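Local coordinates for protein trehalose monomycolate exporter MmpL3 (PDB 7NVH) that probably exports trehalose monomycolate, a mycolic acid carrier for the mycobacterial outer envelope, across the inner membrane as an RND-type transporter, at residues R65-A75 / K126-D137; P489-A497 / S507-L515. One frame throughout, in Å; residues are numbered along the deposited sequence.

How the interactions relate
Interactions 1 and 2 illustrate how a duplicated transporter can use one sheet plan twice. Each joins neighbouring strands of a four-stranded antiparallel sheet, and both sheets have the strand order 2-3-1-4, one in each MMPL half of the chain; this fits the paired porter domains of RND-type proteins. Interactions 1 and 2 do not touch: the centres of interactions 1 and 2 are 24 Å apart and their nearest atoms about 7 Å apart. The bound lauryl maltose neopentyl glycol touches interaction 1 at Gly67, a residue of its pocket about 4 Å from it, and stays farther from interaction 2, about 8 Å from the side chain of Arg496. Interaction 1 is the longer pairing, burying 1025 Å² against 600 Å².

Interaction 1. Residues R65-A75 / K126-D137; sequences RSGHIVAIFQA and KYTFVSIPLKGD
Arg65, Ile69 and Tyr127 mark three stages of an antiparallel pairing between 65-75 and 126-137, two inner strands of a four-stranded sheet and the loops that prolong them. At the loop end, Arg65 runs extended from CG to NE along the backbone of Leu134 to Gly136. Its NE gives a weak hydrogen bond to Leu134 O (3.0 Å), and NH2 is directed at Gly136 O, though the modelled separation there is too short to be trusted. Both oxygens lie at the edge of the guanidinium, near its plane.

Ile69 combines backbone and apolar contact. Its O accepts from Ile132 N (2.9 Å), while its CD1 meets Leu134 CD1 at 3.7 Å, the two side chains crossing at about a right angle; Tyr146 of helix 139-147 packs on both. The strands proper follow, with Phe73 and Thr128 forming a hydrogen-bonded pair in which Thr128 N reaches Phe73 O at 3.0 Å.

At the far end, Tyr127 lies side by side with Gln74, pointing the same way. Its ring takes Gln74 CG over one face, and the Gln74 amide, its plane 41° from the ring's, brings OE1 to 3.5 Å from Tyr127 CZ. Ile72 CG2 approaches the ring edge at Tyr127 CD1 (3.5 Å). Helix 434-443 touches Val70, Ile72 and Tyr127. Chemically, the arginine's hold on the loop is tentative, whereas a backbone ladder and apolar side chains join the strands.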
loop_
_atom_site.group_PDB
_atom_site.type_symbol
_atom_site.label_atom_id
_atom_site.label_comp_id
_atom_site.label_asym_id
_atom_site.label_seq_id
_atom_site.Cartn_x
_atom_site.Cartn_y
_atom_site.Cartn_z
ATOM N N ARG A 65 9.538 -7.912 26.590
ATOM C CA ARG A 65 10.479 -6.821 26.348
ATOM C C ARG A 65 11.920 -7.316 26.342
ATOM O O ARG A 65 12.778 -6.789 27.042
ATOM C CB ARG A 65 10.285 -5.733 27.395
ATOM C CG ARG A 65 8.942 -5.048 27.329
ATOM C CD ARG A 65 8.867 -3.899 28.309
ATOM N NE ARG A 65 7.722 -3.042 28.034
ATOM C CZ ARG A 65 6.531 -3.193 28.596
ATOM N NH1 ARG A 65 6.330 -4.170 29.467
ATOM N NH2 ARG A 65 5.542 -2.369 28.290
ATOM N N SER A 66 12.201 -8.344 25.547
ATOM C CA SER A 66 13.549 -8.884 25.450
ATOM C C SER A 66 14.190 -8.668 24.092
ATOM O O SER A 66 15.398 -8.435 24.026
ATOM C CB SER A 66 13.547 -10.385 25.764
ATOM O OG SER A 66 13.107 -11.135 24.648
ATOM N N GLY A 67 13.417 -8.731 23.015
ATOM C CA GLY A 67 13.917 -8.505 21.679
ATOM C C GLY A 67 13.811 -7.078 21.192
ATOM O O GLY A 67 14.005 -6.837 19.995
ATOM N N HIS A 68 13.502 -6.126 22.073
ATOM C CA HIS A 68 13.353 -4.739 21.646
ATOM C C HIS A 68 14.659 -4.193 21.087
ATOM O O HIS A 68 14.701 -3.677 19.966
ATOM C CB HIS A 68 12.880 -3.883 22.818
ATOM C CG HIS A 68 11.425 -4.031 23.126
ATOM N ND1 HIS A 68 10.567 -4.751 22.325
ATOM C CD2 HIS A 68 10.677 -3.553 24.146
ATOM C CE1 HIS A 68 9.352 -4.711 22.839
ATOM N NE2 HIS A 68 9.390 -3.990 23.944
ATOM N N ILE A 69 15.737 -4.303 21.857
ATOM C CA ILE A 69 17.055 -3.837 21.445
ATOM C C ILE A 69 18.081 -4.869 21.879
ATOM O O ILE A 69 18.091 -5.285 23.041
ATOM C CB ILE A 69 17.408 -2.466 22.053
ATOM C CG1 ILE A 69 16.378 -1.407 21.668
ATOM C CG2 ILE A 69 18.791 -2.030 21.615
ATOM C CD1 ILE A 69 16.593 -0.091 22.363
ATOM N N VAL A 70 18.938 -5.283 20.954
ATOM C CA VAL A 70 20.144 -6.032 21.278
ATOM C C VAL A 70 21.329 -5.267 20.707
ATOM O O VAL A 70 21.334 -4.907 19.526
ATOM C CB VAL A 70 20.091 -7.480 20.753
ATOM C CG1 VAL A 70 19.029 -8.263 21.497
ATOM C CG2 VAL A 70 19.805 -7.515 19.270
ATOM N N ALA A 71 22.309 -4.986 21.555
ATOM C CA ALA A 71 23.460 -4.170 21.189
ATOM C C ALA A 71 24.696 -5.055 21.229
ATOM O O ALA A 71 25.104 -5.510 22.300
ATOM C CB ALA A 71 23.601 -2.978 22.130
ATOM N N ILE A 72 25.298 -5.278 20.068
ATOM C CA ILE A 72 26.397 -6.224 19.928
ATOM C C ILE A 72 27.707 -5.489 20.170
ATOM O O ILE A 72 28.035 -4.534 19.458
ATOM C CB ILE A 72 26.388 -6.879 18.543
ATOM C CG1 ILE A 72 25.112 -7.692 18.349
ATOM C CG2 ILE A 72 27.590 -7.775 18.385
ATOM C CD1 ILE A 72 24.914 -8.147 16.932
ATOM N N PHE A 73 28.462 -5.937 21.163
ATOM C CA PHE A 73 29.735 -5.331 21.515
ATOM C C PHE A 73 30.882 -6.214 21.046
ATOM O O PHE A 73 30.788 -7.443 21.084
ATOM C CB PHE A 73 29.820 -5.100 23.022
ATOM C CG PHE A 73 28.891 -4.035 23.516
ATOM C CD1 PHE A 73 27.650 -4.363 24.020
ATOM C CD2 PHE A 73 29.255 -2.704 23.460
ATOM C CE1 PHE A 73 26.792 -3.384 24.467
ATOM C CE2 PHE A 73 28.401 -1.723 23.905
ATOM C CZ PHE A 73 27.169 -2.063 24.409
ATOM N N GLN A 74 31.961 -5.582 20.598
ATOM C CA GLN A 74 33.096 -6.276 20.013
ATOM C C GLN A 74 34.347 -6.020 20.841
ATOM O O GLN A 74 34.528 -4.938 21.402
ATOM C CB GLN A 74 33.311 -5.831 18.559
ATOM C CG GLN A 74 34.598 -6.321 17.923
ATOM C CD GLN A 74 34.508 -6.402 16.416
ATOM O OE1 GLN A 74 33.568 -5.889 15.810
ATOM N NE2 GLN A 74 35.487 -7.051 15.800
ATOM N N ALA A 75 35.215 -7.030 20.904
ATOM C CA ALA A 75 36.416 -6.960 21.717
ATOM C C ALA A 75 37.372 -5.891 21.185
ATOM O O ALA A 75 37.269 -5.470 20.031
ATOM C CB ALA A 75 37.101 -8.323 21.743
ATOM N N LYS A 126 34.641 -13.063 21.735
ATOM C CA LYS A 126 34.998 -11.844 21.027
ATOM C C LYS A 126 33.790 -11.042 20.573
ATOM O O LYS A 126 33.970 -9.954 20.023
ATOM C CB LYS A 126 35.888 -12.160 19.818
ATOM C CG LYS A 126 37.325 -12.452 20.199
ATOM C CD LYS A 126 38.207 -12.640 18.988
ATOM C CE LYS A 126 39.638 -12.904 19.413
ATOM N NZ LYS A 126 39.732 -14.144 20.230
ATOM N N TYR A 127 32.579 -11.537 20.786
ATOM C CA TYR A 127 31.369 -10.778 20.541
ATOM C C TYR A 127 30.409 -11.054 21.683
ATOM O O TYR A 127 30.327 -12.184 22.170
ATOM C CB TYR A 127 30.715 -11.159 19.211
ATOM C CG TYR A 127 31.267 -10.433 18.010
ATOM C CD1 TYR A 127 30.567 -9.396 17.421
ATOM C CD2 TYR A 127 32.478 -10.805 17.450
ATOM C CE1 TYR A 127 31.064 -8.737 16.321
ATOM C CE2 TYR A 127 32.982 -10.154 16.352
ATOM C CZ TYR A 127 32.272 -9.122 15.790
ATOM O OH TYR A 127 32.774 -8.468 14.690
ATOM N N THR A 128 29.693 -10.022 22.114
ATOM C CA THR A 128 28.690 -10.178 23.152
ATOM C C THR A 128 27.610 -9.136 22.930
ATOM O O THR A 128 27.831 -8.121 22.267
ATOM C CB THR A 128 29.290 -10.038 24.552
ATOM O OG1 THR A 128 28.253 -10.166 25.531
ATOM C CG2 THR A 128 29.950 -8.688 24.707
ATOM N N PHE A 129 26.434 -9.397 23.485
ATOM C CA PHE A 129 25.320 -8.480 23.333
ATOM C C PHE A 129 24.546 -8.393 24.637
ATOM O O PHE A 129 24.578 -9.307 25.463
ATOM C CB PHE A 129 24.390 -8.901 22.189
ATOM C CG PHE A 129 23.464 -10.026 22.535
ATOM C CD1 PHE A 129 22.113 -9.798 22.703
ATOM C CD2 PHE A 129 23.938 -11.314 22.674
ATOM C CE1 PHE A 129 21.259 -10.829 23.012
ATOM C CE2 PHE A 129 23.086 -12.347 22.981
ATOM C CZ PHE A 129 21.747 -12.104 23.151
ATOM N N VAL A 130 23.861 -7.268 24.816
ATOM C CA VAL A 130 22.967 -7.057 25.942
ATOM C C VAL A 130 21.606 -6.674 25.390
ATOM O O VAL A 130 21.495 -6.085 24.311
ATOM C CB VAL A 130 23.487 -5.976 26.911
ATOM C CG1 VAL A 130 24.834 -6.376 27.473
ATOM C CG2 VAL A 130 23.582 -4.639 26.209
ATOM N N SER A 131 20.564 -7.023 26.131
ATOM C CA SER A 131 19.194 -6.739 25.733
ATOM C C SER A 131 18.688 -5.555 26.540
ATOM O O SER A 131 18.719 -5.587 27.773
ATOM C CB SER A 131 18.302 -7.959 25.947
ATOM O OG SER A 131 16.977 -7.696 25.523
ATOM N N ILE A 132 18.225 -4.519 25.850
ATOM C CA ILE A 132 17.695 -3.333 26.517
ATOM C C ILE A 132 16.178 -3.321 26.375
ATOM O O ILE A 132 15.660 -3.025 25.289
ATOM C CB ILE A 132 18.310 -2.042 25.954
ATOM C CG1 ILE A 132 19.807 -1.966 26.256
ATOM C CG2 ILE A 132 17.611 -0.826 26.526
ATOM C CD1 ILE A 132 20.686 -2.533 25.170
ATOM N N PRO A 133 15.431 -3.654 27.422
ATOM C CA PRO A 133 13.979 -3.473 27.373
ATOM C C PRO A 133 13.613 -2.000 27.342
ATOM O O PRO A 133 14.317 -1.149 27.889
ATOM C CB PRO A 133 13.498 -4.139 28.666
ATOM C CG PRO A 133 14.601 -5.069 29.041
ATOM C CD PRO A 133 15.848 -4.360 28.641
ATOM N N LEU A 134 12.491 -1.705 26.697
ATOM C CA LEU A 134 12.012 -0.340 26.547
ATOM C C LEU A 134 10.648 -0.195 27.204
ATOM O O LEU A 134 9.777 -1.055 27.045
ATOM C CB LEU A 134 11.916 0.051 25.076
ATOM C CG LEU A 134 13.233 0.280 24.344
ATOM C CD1 LEU A 134 12.972 0.414 22.865
ATOM C CD2 LEU A 134 13.929 1.514 24.874
ATOM N N LYS A 135 10.466 0.898 27.937
ATOM C CA LYS A 135 9.180 1.175 28.554
ATOM C C LYS A 135 8.144 1.524 27.492
ATOM O O LYS A 135 8.465 2.058 26.428
ATOM C CB LYS A 135 9.304 2.318 29.557
ATOM C CG LYS A 135 9.677 1.870 30.952
ATOM C CD LYS A 135 9.765 3.047 31.897
ATOM C CE LYS A 135 10.378 2.639 33.221
ATOM N NZ LYS A 135 11.741 3.208 33.397
ATOM N N GLY A 136 6.889 1.210 27.791
ATOM C CA GLY A 136 5.805 1.471 26.867
ATOM C C GLY A 136 4.823 0.322 26.790
ATOM O O GLY A 136 5.220 -0.826 26.577
ATOM N N ASP A 137 3.540 0.619 26.967
ATOM C CA ASP A 137 2.496 -0.395 26.937
ATOM C C ASP A 137 1.852 -0.541 25.566
ATOM O O ASP A 137 0.947 -1.364 25.406
ATOM C CB ASP A 137 1.427 -0.074 27.984
ATOM C CG ASP A 137 2.008 0.077 29.377
ATOM O OD1 ASP A 137 2.224 -0.954 30.047
ATOM O OD2 ASP A 137 2.253 1.226 29.800
#

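Interaction 2. Residues P489-A497 / S507-L515; sequences PANMWQERA and SVRVLQNGL
Arg509 meets Glu495 near the start of the second segment, in a salt bridge whose polar contact is Arg509 NE to Glu495 OE2 (3.0 Å). The hydrogen bond within it is weak, the carboxylate and guanidinium planes stand 42° apart, and the placing of OE2 is itself doubtful, which leaves the bridge tentative. The arginine chain bends at chi2 and chi3 to present this edge, whereas the glutamate is extended beyond CG.

Val510 works through both backbone and side chain. Its O accepts from Arg496 N (3.1 Å), and its CG1 sits 3.5 Å from Arg496 CB. The extended arginine then carries its guanidinium away from the strand, where NH2 makes a weak hydrogen bond to Gly62 O.

Leu511 pairs with Glu495 across a non-hydrogen-bonded site, and its CD2 lies 3.8 Å from Glu495 CG. Here the short, weakly bonded 494-495 is the edge strand of a four-stranded antiparallel sheet, added alongside 508-514, whose other neighbour is strand 451-457.

Gln512 N donates to Gln494 O (3.1 Å), and the Gln512 side chain, extended beyond CG, brings NE2 to 3.7 Å from Arg496 CG. One residue on, Asn513 CB stands over the face of the Trp493 six-membered ring, 3.9 Å from its centroid, in a CH-pi contact only 8° off the ring normal; Phe482 meets the same indole edge-to-face.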
loop_
_atom_site.group_PDB
_atom_site.type_symbol
_atom_site.label_atom_id
_atom_site.label_comp_id
_atom_site.label_asym_id
_atom_site.label_seq_id
_atom_site.Cartn_x
_atom_site.Cartn_y
_atom_site.Cartn_z
ATOM N N PRO A 489 12.120 -34.497 25.625
ATOM C CA PRO A 489 10.748 -33.979 25.711
ATOM C C PRO A 489 10.487 -33.118 26.932
ATOM O O PRO A 489 9.510 -32.358 26.929
ATOM C CB PRO A 489 9.890 -35.256 25.750
ATOM C CG PRO A 489 10.813 -36.365 25.309
ATOM C CD PRO A 489 12.158 -35.956 25.805
ATOM N N ALA A 490 11.323 -33.202 27.967
ATOM C CA ALA A 490 11.045 -32.521 29.226
ATOM C C ALA A 490 11.083 -31.003 29.115
ATOM O O ALA A 490 10.578 -30.327 30.016
ATOM C CB ALA A 490 12.038 -32.978 30.296
ATOM N N ASN A 491 11.659 -30.450 28.048
ATOM C CA ASN A 491 11.724 -29.003 27.874
ATOM C C ASN A 491 10.921 -28.537 26.666
ATOM O O ASN A 491 11.106 -27.408 26.200
ATOM C CB ASN A 491 13.176 -28.538 27.758
ATOM C CG ASN A 491 14.106 -29.294 28.679
ATOM O OD1 ASN A 491 15.087 -29.890 28.236
ATOM N ND2 ASN A 491 13.798 -29.283 29.969
ATOM N N MET A 492 10.038 -29.382 26.147
ATOM C CA MET A 492 9.177 -29.013 25.035
ATOM C C MET A 492 7.878 -28.417 25.562
ATOM O O MET A 492 7.350 -28.860 26.587
ATOM C CB MET A 492 8.879 -30.228 24.157
ATOM C CG MET A 492 9.726 -30.311 22.902
ATOM S SD MET A 492 9.315 -31.745 21.894
ATOM C CE MET A 492 7.969 -31.093 20.914
ATOM N N TRP A 493 7.372 -27.409 24.852
ATOM C CA TRP A 493 6.162 -26.685 25.238
ATOM C C TRP A 493 6.313 -26.077 26.629
ATOM O O TRP A 493 5.491 -26.288 27.523
ATOM C CB TRP A 493 4.928 -27.584 25.153
ATOM C CG TRP A 493 4.532 -27.870 23.748
ATOM C CD1 TRP A 493 4.606 -29.067 23.107
ATOM C CD2 TRP A 493 4.013 -26.937 22.796
ATOM N NE1 TRP A 493 4.162 -28.939 21.816
ATOM C CE2 TRP A 493 3.791 -27.639 21.602
ATOM C CE3 TRP A 493 3.711 -25.575 22.842
ATOM C CZ2 TRP A 493 3.282 -27.029 20.464
ATOM C CZ3 TRP A 493 3.206 -24.971 21.711
ATOM C CH2 TRP A 493 2.997 -25.696 20.539
ATOM N N GLN A 494 7.388 -25.317 26.806
ATOM C CA GLN A 494 7.643 -24.660 28.076
ATOM C C GLN A 494 6.677 -23.501 28.280
ATOM O O GLN A 494 6.270 -22.827 27.332
ATOM C CB GLN A 494 9.083 -24.156 28.139
ATOM C CG GLN A 494 10.081 -25.201 28.595
ATOM C CD GLN A 494 9.764 -25.739 29.975
ATOM O OE1 GLN A 494 9.403 -26.904 30.130
ATOM N NE2 GLN A 494 9.895 -24.888 30.986
ATOM N N GLU A 495 6.314 -23.277 29.536
ATOM C CA GLU A 495 5.427 -22.178 29.876
ATOM C C GLU A 495 6.097 -20.840 29.592
ATOM O O GLU A 495 7.320 -20.705 29.657
ATOM C CB GLU A 495 5.025 -22.259 31.346
ATOM C CG GLU A 495 3.613 -21.804 31.630
ATOM C CD GLU A 495 3.348 -21.666 33.111
ATOM O OE1 GLU A 495 4.121 -22.237 33.907
ATOM O OE2 GLU A 495 2.369 -20.987 33.481
ATOM N N ARG A 496 5.278 -19.846 29.270
ATOM C CA ARG A 496 5.786 -18.513 28.994
ATOM C C ARG A 496 6.359 -17.889 30.264
ATOM O O ARG A 496 6.035 -18.284 31.386
ATOM C CB ARG A 496 4.673 -17.640 28.420
ATOM C CG ARG A 496 5.122 -16.358 27.754
ATOM C CD ARG A 496 3.915 -15.529 27.368
ATOM N NE ARG A 496 4.238 -14.123 27.164
ATOM C CZ ARG A 496 3.796 -13.402 26.141
ATOM N NH1 ARG A 496 3.011 -13.957 25.231
ATOM N NH2 ARG A 496 4.135 -12.128 26.030
ATOM N N ALA A 497 7.233 -16.907 30.073
ATOM C CA ALA A 497 7.892 -16.235 31.182
ATOM C C ALA A 497 7.071 -15.040 31.643
ATOM O O ALA A 497 6.531 -14.288 30.827
ATOM C CB ALA A 497 9.294 -15.781 30.780
ATOM N N SER A 507 -6.361 -18.116 35.851
ATOM C CA SER A 507 -7.251 -18.834 34.953
ATOM C C SER A 507 -6.747 -18.872 33.520
ATOM O O SER A 507 -7.405 -19.472 32.667
ATOM C CB SER A 507 -8.647 -18.210 34.979
ATOM O OG SER A 507 -8.703 -17.066 34.150
ATOM N N VAL A 508 -5.613 -18.245 33.225
ATOM C CA VAL A 508 -5.022 -18.278 31.893
ATOM C C VAL A 508 -3.566 -18.687 32.029
ATOM O O VAL A 508 -2.803 -18.043 32.759
ATOM C CB VAL A 508 -5.129 -16.927 31.173
ATOM C CG1 VAL A 508 -4.695 -17.069 29.731
ATOM C CG2 VAL A 508 -6.544 -16.392 31.248
ATOM N N ARG A 509 -3.181 -19.754 31.334
ATOM C CA ARG A 509 -1.792 -20.171 31.224
ATOM C C ARG A 509 -1.480 -20.423 29.761
ATOM O O ARG A 509 -2.317 -20.949 29.025
ATOM C CB ARG A 509 -1.511 -21.428 32.046
ATOM C CG ARG A 509 -1.996 -21.348 33.476
ATOM C CD ARG A 509 -0.852 -21.067 34.425
ATOM N NE ARG A 509 -0.072 -22.263 34.714
ATOM C CZ ARG A 509 -0.387 -23.148 35.651
ATOM N NH1 ARG A 509 -1.474 -22.976 36.389
ATOM N NH2 ARG A 509 0.381 -24.207 35.850
ATOM N N VAL A 510 -0.280 -20.043 29.337
ATOM C CA VAL A 510 0.121 -20.152 27.941
ATOM C C VAL A 510 1.438 -20.911 27.849
ATOM O O VAL A 510 2.376 -20.638 28.606
ATOM C CB VAL A 510 0.214 -18.767 27.269
ATOM C CG1 VAL A 510 1.228 -17.901 27.953
ATOM C CG2 VAL A 510 0.575 -18.913 25.807
ATOM N N LEU A 511 1.486 -21.891 26.951
ATOM C CA LEU A 511 2.682 -22.643 26.609
ATOM C C LEU A 511 3.151 -22.215 25.226
ATOM O O LEU A 511 2.416 -21.575 24.476
ATOM C CB LEU A 511 2.405 -24.148 26.631
ATOM C CG LEU A 511 1.598 -24.695 27.807
ATOM C CD1 LEU A 511 1.388 -26.186 27.649
ATOM C CD2 LEU A 511 2.281 -24.392 29.121
ATOM N N GLN A 512 4.387 -22.573 24.880
ATOM C CA GLN A 512 4.904 -22.170 23.579
ATOM C C GLN A 512 6.081 -23.040 23.165
ATOM O O GLN A 512 6.912 -23.409 23.996
ATOM C CB GLN A 512 5.322 -20.695 23.588
ATOM C CG GLN A 512 6.305 -20.331 24.677
ATOM C CD GLN A 512 6.510 -18.838 24.791
ATOM O OE1 GLN A 512 5.852 -18.057 24.105
ATOM N NE2 GLN A 512 7.431 -18.431 25.652
ATOM N N ASN A 513 6.126 -23.368 21.874
ATOM C CA ASN A 513 7.306 -23.908 21.213
ATOM C C ASN A 513 7.430 -23.301 19.829
ATOM O O ASN A 513 6.432 -22.964 19.189
ATOM C CB ASN A 513 7.278 -25.431 21.046
ATOM C CG ASN A 513 8.074 -26.149 22.100
ATOM O OD1 ASN A 513 8.763 -25.529 22.908
ATOM N ND2 ASN A 513 8.032 -27.473 22.064
ATOM N N GLY A 514 8.666 -23.175 19.369
ATOM C CA GLY A 514 8.904 -22.930 17.966
ATOM C C GLY A 514 8.855 -24.221 17.183
ATOM O O GLY A 514 8.894 -25.318 17.734
ATOM N N LEU A 515 8.766 -24.089 15.865
ATOM C CA LEU A 515 8.672 -25.252 14.997
ATOM C C LEU A 515 9.759 -25.187 13.938
ATOM O O LEU A 515 9.990 -24.132 13.340
ATOM C CB LEU A 515 7.284 -25.356 14.347
ATOM C CG LEU A 515 6.852 -24.403 13.233
ATOM C CD1 LEU A 515 5.628 -24.956 12.537
ATOM C CD2 LEU A 515 6.567 -23.015 13.770
#